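PDB 5EZM: 4-amino-4-deoxy-L-arabinose transferase or related glycosyltransferases of PMT family from Cupriavidus metallidurans, which probably transfers 4-amino-4-deoxy-L-arabinose from a polyprenyl phosphate carrier to lipid A, as a membrane-embedded, zinc-containing glycosyltransferase of the GT-C fold. Local coordinates for residues Glu64-Glu68 with Ile78-Ala82; Met488-Thr492 with Ala507-Thr511. One frame throughout, in Å; residues are numbered along the deposited sequence.

Contact 1: residues Glu64-Glu68 with Ile78-Ala82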
loop_
_atom_site.group_PDB
_atom_site.type_symbol
_atom_site.label_atom_id
_atom_site.label_comp_id
_atom_site.label_asym_id
_atom_site.label_seq_id
_atom_site.Cartn_x
_atom_site.Cartn_y
_atom_site.Cartn_z
ATOM N N GLU A 64 0.284 8.791 10.886
ATOM C CA GLU A 64 -0.132 9.759 11.897
ATOM C C GLU A 64 -1.387 9.306 12.628
ATOM O O GLU A 64 -1.469 9.442 13.853
ATOM C CB GLU A 64 -0.362 11.130 11.263
ATOM C CG GLU A 64 -1.046 12.131 12.193
ATOM C CD GLU A 64 -0.232 12.450 13.444
ATOM O OE1 GLU A 64 0.984 12.169 13.469
ATOM O OE2 GLU A 64 -0.810 12.991 14.407
ATOM N N ILE A 65 -2.379 8.792 11.900
ATOM C CA ILE A 65 -3.543 8.202 12.555
ATOM C C ILE A 65 -3.095 7.145 13.554
ATOM O O ILE A 65 -3.517 7.137 14.717
ATOM C CB ILE A 65 -4.509 7.616 11.512
ATOM C CG1 ILE A 65 -5.193 8.739 10.732
ATOM C CG2 ILE A 65 -5.539 6.732 12.185
ATOM C CD1 ILE A 65 -6.032 8.261 9.571
ATOM N N SER A 66 -2.204 6.254 13.118
ATOM C CA SER A 66 -1.702 5.227 14.023
ATOM C C SER A 66 -0.947 5.841 15.193
ATOM O O SER A 66 -1.037 5.344 16.321
ATOM C CB SER A 66 -0.819 4.246 13.261
ATOM O OG SER A 66 -1.595 3.512 12.332
ATOM N N ARG A 67 -0.202 6.922 14.952
ATOM C CA ARG A 67 0.474 7.594 16.057
ATOM C C ARG A 67 -0.529 8.096 17.090
ATOM O O ARG A 67 -0.350 7.895 18.295
ATOM C CB ARG A 67 1.328 8.753 15.544
ATOM C CG ARG A 67 2.154 9.415 16.643
ATOM C CD ARG A 67 2.734 10.751 16.203
ATOM N NE ARG A 67 1.711 11.787 16.095
ATOM C CZ ARG A 67 1.271 12.506 17.121
ATOM N NH1 ARG A 67 0.341 13.433 16.934
ATOM N NH2 ARG A 67 1.757 12.297 18.337
ATOM N N GLU A 68 -1.598 8.752 16.631
ATOM C CA GLU A 68 -2.575 9.313 17.558
ATOM C C GLU A 68 -3.295 8.217 18.327
ATOM O O GLU A 68 -3.551 8.360 19.528
ATOM C CB GLU A 68 -3.571 10.192 16.803
ATOM C CG GLU A 68 -2.962 11.491 16.299
ATOM C CD GLU A 68 -3.921 12.303 15.459
ATOM O OE1 GLU A 68 -5.116 12.389 15.822
ATOM O OE2 GLU A 68 -3.480 12.852 14.429
ATOM N N ILE A 78 -11.374 6.123 15.498
ATOM C CA ILE A 78 -10.229 6.549 14.704
ATOM C C ILE A 78 -10.221 8.069 14.587
ATOM O O ILE A 78 -11.261 8.700 14.354
ATOM C CB ILE A 78 -10.267 5.885 13.317
ATOM C CG1 ILE A 78 -10.240 4.364 13.450
ATOM C CG2 ILE A 78 -9.109 6.357 12.456
ATOM C CD1 ILE A 78 -10.464 3.641 12.138
ATOM N N ARG A 79 -9.044 8.668 14.755
ATOM C CA ARG A 79 -8.896 10.113 14.667
ATOM C C ARG A 79 -7.686 10.477 13.822
ATOM O O ARG A 79 -6.655 9.796 13.859
ATOM C CB ARG A 79 -8.777 10.746 16.057
ATOM C CG ARG A 79 -10.079 10.734 16.834
ATOM C CD ARG A 79 -10.005 11.592 18.085
ATOM N NE ARG A 79 -11.258 11.544 18.829
ATOM C CZ ARG A 79 -12.254 12.408 18.667
ATOM N NH1 ARG A 79 -12.140 13.397 17.790
ATOM N NH2 ARG A 79 -13.365 12.285 19.381
ATOM N N TYR A 80 -7.826 11.553 13.051
ATOM C CA TYR A 80 -6.758 12.084 12.210
ATOM C C TYR A 80 -6.634 13.566 12.532
ATOM O O TYR A 80 -7.552 14.346 12.249
ATOM C CB TYR A 80 -7.056 11.856 10.725
ATOM C CG TYR A 80 -5.917 12.191 9.782
ATOM C CD1 TYR A 80 -4.593 12.072 10.184
ATOM C CD2 TYR A 80 -6.169 12.636 8.491
ATOM C CE1 TYR A 80 -3.548 12.376 9.321
ATOM C CE2 TYR A 80 -5.132 12.948 7.622
ATOM C CZ TYR A 80 -3.822 12.817 8.042
ATOM O OH TYR A 80 -2.787 13.127 7.182
ATOM N N ASN A 81 -5.506 13.946 13.134
ATOM C CA ASN A 81 -5.294 15.300 13.642
ATOM C C ASN A 81 -6.398 15.682 14.627
ATOM O O ASN A 81 -7.036 16.732 14.514
ATOM C CB ASN A 81 -5.181 16.304 12.494
ATOM C CG ASN A 81 -3.982 16.022 11.604
ATOM O OD1 ASN A 81 -2.862 16.438 11.902
ATOM N ND2 ASN A 81 -4.210 15.299 10.510
ATOM N N ALA A 82 -6.630 14.788 15.591
ATOM C CA ALA A 82 -7.560 14.988 16.696
ATOM C C ALA A 82 -9.009 14.975 16.224
ATOM O O ALA A 82 -9.926 15.121 17.037
ATOM C CB ALA A 82 -7.251 16.291 17.443
#
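Glu68 on helix 58-72 holds the turn of a small antiparallel hairpin, strands 79-80 and 83-84, in this GT-C glycosyltransferase. Asn81 and Ala82 form that turn. Both have positive phi angles, in the pattern of a type I' turn, and their amides face the carboxylate of Glu68. The two oxygens share the work. OE1 of Glu68 takes the N-H of Ala82 at 2.8 Å in a nearly straight bond (169°), tilted out of the carboxylate plane. OE2 of Glu68 takes the N-H of Asn81 at 2.6 Å with its syn lone pair, in a more bent bond (139°). The chain of Glu68 is extended beyond CG (chi2 175°), which carries the carboxylate from the helix to the turn. An alanine at this position lacks both acceptors, and the two turn amides would probably lose their mates and the hairpin a polar tie to the helix.

Ile65 packs one turn earlier. Its CG1 lies 3.4 Å from CD1 of the Tyr80 ring, approaching obliquely. Its CG2 branch instead meets CG2 of Ile78 at 3.6 Å. The aliphatic part of Glu64 comes to the edge of the Tyr80 ring, with CG 3.8 Å from CE1. The carboxylate of Glu64 turns back to Arg67, which grips it side-on through NE and NH1.

Helix 91-103 adds Met93 against Ile65. Phe495 of helix 493-497 touches Glu64. The hairpin is fixed further by Asn81 OD1 bonded to Leu501 N and by a salt bridge from Arg79 to Glu517.

Contact 2: residues Met488-Thr492 with Ala507-Thr511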
loop_
_atom_site.group_PDB
_atom_site.type_symbol
_atom_site.label_atom_id
_atom_site.label_comp_id
_atom_site.label_asym_id
_atom_site.label_seq_id
_atom_site.Cartn_x
_atom_site.Cartn_y
_atom_site.Cartn_z
ATOM N N MET A 488 -4.937 23.802 4.587
ATOM C CA MET A 488 -3.882 22.901 4.135
ATOM C C MET A 488 -3.851 21.701 5.065
ATOM O O MET A 488 -3.598 21.852 6.265
ATOM C CB MET A 488 -2.519 23.598 4.107
ATOM C CG MET A 488 -1.340 22.635 4.067
ATOM S SD MET A 488 0.223 23.409 3.604
ATOM C CE MET A 488 0.061 23.488 1.822
ATOM N N LEU A 489 -4.114 20.519 4.516
ATOM C CA LEU A 489 -4.046 19.273 5.274
ATOM C C LEU A 489 -2.673 18.672 5.011
ATOM O O LEU A 489 -2.493 17.855 4.107
ATOM C CB LEU A 489 -5.171 18.322 4.883
ATOM C CG LEU A 489 -5.206 16.984 5.628
ATOM C CD1 LEU A 489 -5.090 17.200 7.131
ATOM C CD2 LEU A 489 -6.474 16.206 5.288
ATOM N N ASP A 490 -1.692 19.097 5.799
ATOM C CA ASP A 490 -0.351 18.541 5.689
ATOM C C ASP A 490 -0.352 17.122 6.243
ATOM O O ASP A 490 -0.696 16.904 7.409
ATOM C CB ASP A 490 0.651 19.415 6.435
ATOM C CG ASP A 490 2.064 19.236 5.928
ATOM O OD1 ASP A 490 2.785 20.248 5.829
ATOM O OD2 ASP A 490 2.454 18.088 5.621
ATOM N N HIS A 491 0.024 16.156 5.411
ATOM C CA HIS A 491 -0.084 14.756 5.796
ATOM C C HIS A 491 1.180 14.194 6.432
ATOM O O HIS A 491 1.117 13.126 7.049
ATOM C CB HIS A 491 -0.451 13.904 4.582
ATOM C CG HIS A 491 -1.833 14.150 4.063
ATOM N ND1 HIS A 491 -2.959 13.648 4.681
ATOM C CD2 HIS A 491 -2.270 14.832 2.980
ATOM C CE1 HIS A 491 -4.031 14.012 3.999
ATOM N NE2 HIS A 491 -3.640 14.731 2.961
ATOM N N THR A 492 2.317 14.871 6.304
ATOM C CA THR A 492 3.578 14.336 6.802
ATOM C C THR A 492 4.204 15.168 7.906
ATOM O O THR A 492 4.804 14.604 8.825
ATOM C CB THR A 492 4.580 14.196 5.653
ATOM O OG1 THR A 492 4.759 15.468 5.019
ATOM C CG2 THR A 492 4.076 13.190 4.632
ATOM N N ALA A 507 -11.311 21.642 5.528
ATOM C CA ALA A 507 -10.588 20.550 6.160
ATOM C C ALA A 507 -10.369 19.362 5.234
ATOM O O ALA A 507 -9.798 18.355 5.669
ATOM C CB ALA A 507 -11.327 20.090 7.421
ATOM N N ASP A 508 -10.810 19.454 3.981
ATOM C CA ASP A 508 -10.623 18.394 2.986
ATOM C C ASP A 508 -11.292 17.134 3.535
ATOM O O ASP A 508 -12.453 17.208 3.969
ATOM C CB ASP A 508 -9.135 18.281 2.665
ATOM C CG ASP A 508 -8.856 17.344 1.510
ATOM O OD1 ASP A 508 -9.087 17.746 0.349
ATOM O OD2 ASP A 508 -8.402 16.207 1.764
ATOM N N GLU A 509 -10.614 15.985 3.562
ATOM C CA GLU A 509 -11.202 14.749 4.066
ATOM C C GLU A 509 -11.496 14.792 5.560
ATOM O O GLU A 509 -12.117 13.857 6.078
ATOM C CB GLU A 509 -10.274 13.576 3.762
ATOM C CG GLU A 509 -9.050 13.532 4.653
ATOM C CD GLU A 509 -7.848 12.924 3.963
ATOM O OE1 GLU A 509 -7.559 13.325 2.815
ATOM O OE2 GLU A 509 -7.195 12.043 4.564
ATOM N N LEU A 510 -11.061 15.835 6.265
ATOM C CA LEU A 510 -11.403 16.018 7.668
ATOM C C LEU A 510 -12.654 16.865 7.859
ATOM O O LEU A 510 -13.079 17.065 9.005
ATOM C CB LEU A 510 -10.226 16.646 8.422
ATOM C CG LEU A 510 -9.043 15.707 8.669
ATOM C CD1 LEU A 510 -7.878 16.449 9.301
ATOM C CD2 LEU A 510 -9.469 14.538 9.543
ATOM N N THR A 511 -13.254 17.345 6.766
ATOM C CA THR A 511 -14.456 18.173 6.847
ATOM C C THR A 511 -15.486 17.580 7.800
ATOM O O THR A 511 -15.958 18.255 8.724
ATOM C CB THR A 511 -15.060 18.347 5.451
ATOM O OG1 THR A 511 -14.305 19.319 4.717
ATOM C CG2 THR A 511 -16.515 18.789 5.545
#
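Leu489 lays its two methyl branches over the side chains of Glu509 and Leu510. CD1 of Leu489 meets CD1 of Leu510 at 3.6 Å, and these two side chains cross at about a right angle. CD2 of Leu489 rests 3.8 Å from CG of Glu509. CG of Leu489 stands anti to the backbone N (chi1 -179°), which helps carry its two methyls toward segment 507-511. Met503 of strand 502-504 touches both leucines.

His491 comes at Glu509 from the ring edge. CE1 of His491 is 3.8 Å from OE2 of Glu509. The ring and carboxylate planes are turned about 40° apart, and no hydrogen bond links them. The Glu509 chain, bent at chi2, brings CG to CD2 of Leu489 and the carboxylate to the His491 edge. Beside it, the carbonyl O of Asp508 accepts both OG1 and N of Thr511, each at 2.9 Å, at the start of helix 511-516.

No hydrogen bond or salt bridge joins the two segments. They meet through the leucine methyls and the His491 edge, while His491 ND1 bonds to the hydroxyl of Tyr80 and Glu509 OE2 makes a salt bridge to Arg61. The side chain of Glu509 also lies close to the zinc site, about 4 Å from those of His270 and Glu87, which bind the metal with His268. Its carboxylate is thus paired with an arginine beside the metal site.

In the fold
Following the chain from the N terminus, contact 1 is met first, on helix 58-72. It closes a short loop by folding hairpin 79-84 back onto this helix. Contact 2 lies far along the chain, in the C-terminal domain, where it closes the excursion from strand 483-486 through helix 493-497 and strand 502-504 to helix 511-516. The two are in series and neither nests nor crosses, yet their centres are about 12 Å apart. They touch directly: Tyr80 of contact 1 meets His491 of contact 2, and Tyr80 O packs on CD2 of Leu510. The hairpin thus joins helix 58-72 to the C-terminal domain, close to the zinc site.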